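Aspartate--tRNA(Asp/Asn) ligase (Thermus thermophilus, PDB 1N9W) activates L-aspartate with ATP and transfers it to both tRNA(Asp) and tRNA(Asn), as a non-discriminating class II aminoacyl-tRNA synthetase. Local coordinates at residues Leu215-Glu220 against Phe390-Glu395. Numbering follows the deposited sequence.
Sequences LSLDVE and FAIGAE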
loop_
_atom_site.group_PDB
_atom_site.type_symbol
_atom_site.label_atom_id
_atom_site.label_comp_id
_atom_site.label_asym_id
_atom_site.label_seq_id
_atom_site.Cartn_x
_atom_site.Cartn_y
_atom_site.Cartn_z
ATOM N N LEU B 215 5.202 3.987 -10.050
ATOM C CA LEU B 215 4.247 3.283 -9.204
ATOM C C LEU B 215 3.177 2.637 -10.076
ATOM O O LEU B 215 2.514 3.310 -10.865
ATOM C CB LEU B 215 3.597 4.265 -8.224
ATOM C CG LEU B 215 2.728 3.682 -7.110
ATOM C CD1 LEU B 215 3.547 2.719 -6.271
ATOM C CD2 LEU B 215 2.177 4.804 -6.244
ATOM N N SER B 216 3.010 1.331 -9.933
ATOM C CA SER B 216 2.017 0.617 -10.726
ATOM C C SER B 216 0.928 0.013 -9.843
ATOM O O SER B 216 1.221 -0.630 -8.836
ATOM C CB SER B 216 2.702 -0.486 -11.530
ATOM O OG SER B 216 1.779 -1.132 -12.383
ATOM N N LEU B 217 -0.327 0.234 -10.218
ATOM C CA LEU B 217 -1.449 -0.318 -9.461
ATOM C C LEU B 217 -1.979 -1.462 -10.312
ATOM O O LEU B 217 -2.742 -1.256 -11.255
ATOM C CB LEU B 217 -2.537 0.748 -9.245
ATOM C CG LEU B 217 -2.038 2.176 -8.948
ATOM C CD1 LEU B 217 -3.239 3.114 -8.924
ATOM C CD2 LEU B 217 -1.272 2.223 -7.629
ATOM N N ASP B 218 -1.542 -2.668 -9.972
ATOM C CA ASP B 218 -1.899 -3.882 -10.687
ATOM C C ASP B 218 -3.120 -4.600 -10.118
ATOM O O ASP B 218 -3.322 -4.671 -8.897
ATOM C CB ASP B 218 -0.703 -4.835 -10.696
ATOM C CG ASP B 218 0.551 -4.197 -11.298
ATOM O OD1 ASP B 218 1.631 -4.812 -11.224
ATOM O OD2 ASP B 218 0.453 -3.085 -11.844
ATOM N N VAL B 219 -3.923 -5.146 -11.026
ATOM C CA VAL B 219 -5.134 -5.871 -10.672
ATOM C C VAL B 219 -5.192 -7.152 -11.504
ATOM O O VAL B 219 -4.939 -7.125 -12.705
ATOM C CB VAL B 219 -6.396 -5.024 -10.976
ATOM C CG1 VAL B 219 -7.636 -5.735 -10.455
ATOM C CG2 VAL B 219 -6.268 -3.646 -10.354
ATOM N N GLU B 220 -5.514 -8.270 -10.864
ATOM C CA GLU B 220 -5.625 -9.548 -11.560
ATOM C C GLU B 220 -6.791 -10.298 -10.904
ATOM O O GLU B 220 -6.862 -10.401 -9.675
ATOM C CB GLU B 220 -4.313 -10.345 -11.442
ATOM C CG GLU B 220 -4.139 -11.486 -12.461
ATOM C CD GLU B 220 -3.749 -11.015 -13.866
ATOM O OE1 GLU B 220 -3.789 -11.846 -14.798
ATOM O OE2 GLU B 220 -3.395 -9.831 -14.047
ATOM N N PHE B 390 -4.982 -5.955 -15.341
ATOM C CA PHE B 390 -4.480 -4.720 -15.916
ATOM C C PHE B 390 -3.682 -3.960 -14.864
ATOM O O PHE B 390 -3.730 -4.286 -13.673
ATOM C CB PHE B 390 -5.652 -3.878 -16.435
ATOM C CG PHE B 390 -6.624 -3.432 -15.364
ATOM C CD1 PHE B 390 -6.438 -2.221 -14.704
ATOM C CD2 PHE B 390 -7.741 -4.204 -15.041
ATOM C CE1 PHE B 390 -7.344 -1.779 -13.747
ATOM C CE2 PHE B 390 -8.655 -3.764 -14.077
ATOM C CZ PHE B 390 -8.455 -2.548 -13.430
ATOM N N ALA B 391 -2.942 -2.951 -15.309
ATOM C CA ALA B 391 -2.122 -2.152 -14.414
ATOM C C ALA B 391 -2.382 -0.688 -14.693
ATOM O O ALA B 391 -2.626 -0.301 -15.834
ATOM C CB ALA B 391 -0.649 -2.474 -14.630
ATOM N N ILE B 392 -2.328 0.127 -13.648
ATOM C CA ILE B 392 -2.559 1.551 -13.794
ATOM C C ILE B 392 -1.307 2.340 -13.451
ATOM O O ILE B 392 -0.725 2.162 -12.381
ATOM C CB ILE B 392 -3.705 2.024 -12.876
ATOM C CG1 ILE B 392 -4.989 1.271 -13.228
ATOM C CG2 ILE B 392 -3.899 3.523 -13.005
ATOM C CD1 ILE B 392 -6.208 1.741 -12.460
ATOM N N GLY B 393 -0.888 3.201 -14.373
ATOM C CA GLY B 393 0.283 4.027 -14.138
ATOM C C GLY B 393 -0.129 5.128 -13.189
ATOM O O GLY B 393 -0.653 6.158 -13.617
ATOM N N ALA B 394 0.099 4.902 -11.898
ATOM C CA ALA B 394 -0.272 5.863 -10.866
ATOM C C ALA B 394 0.132 7.304 -11.175
ATOM O O ALA B 394 -0.714 8.192 -11.164
ATOM C CB ALA B 394 0.315 5.422 -9.513
ATOM N N GLU B 395 1.411 7.542 -11.453
ATOM C CA GLU B 395 1.856 8.899 -11.736
ATOM C C GLU B 395 1.228 9.544 -12.963
ATOM O O GLU B 395 0.928 10.735 -12.945
ATOM C CB GLU B 395 3.376 8.967 -11.878
ATOM C CG GLU B 395 4.129 8.899 -10.569
ATOM C CD GLU B 395 4.488 7.490 -10.191
ATOM O OE1 GLU B 395 3.573 6.638 -10.151
ATOM O OE2 GLU B 395 5.683 7.225 -9.946
#
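L217 and I392 form a hydrogen-bonded pair between antiparallel strands 215-222 and 387-393 in the mixed sheet of the class II synthetase catalytic domain, a worked example of neighbouring strands meshing differently on their two faces. L217 N meets I392 O at 2.9 Å in the carbonyl plane, whereas I392 N reaches L217 O from above that carbonyl's plane.

On the face carrying L217, V219, F390 and I392, the side chains pack against helices 119-141 and 227-248. V219 lays CB and CG2 over one face of the F390 ring, V219 CB 4.1 Å from the centroid. That ring is swung between its own backbone N and carbonyl carbon (chi1 63°), which brings CE2 and CZ under the valine. Further along, A394 CB fills the notch between L215 and L217, 3.7 Å from L215 CB and 4.0 Å from L217 CD2. On the other face the small A391 CB lies against S216 OG and D218 OD2.

Past G393, the N-cap of helix 394-402, E395 bends at chi2 and turns its carboxylate back to L215 N. With only an alanine's methyl at E395, R411 would probably lose its salt-bridge mate and L215 N this acceptor, at the predicted ATP-binding segment G393-R396. E395 OE1 takes the L215 N-H on its syn lone pair at 3.1 Å but bent (136°), while a weak bond from L215 N to E395 OE2, 3.3 Å long, is straighter (166°).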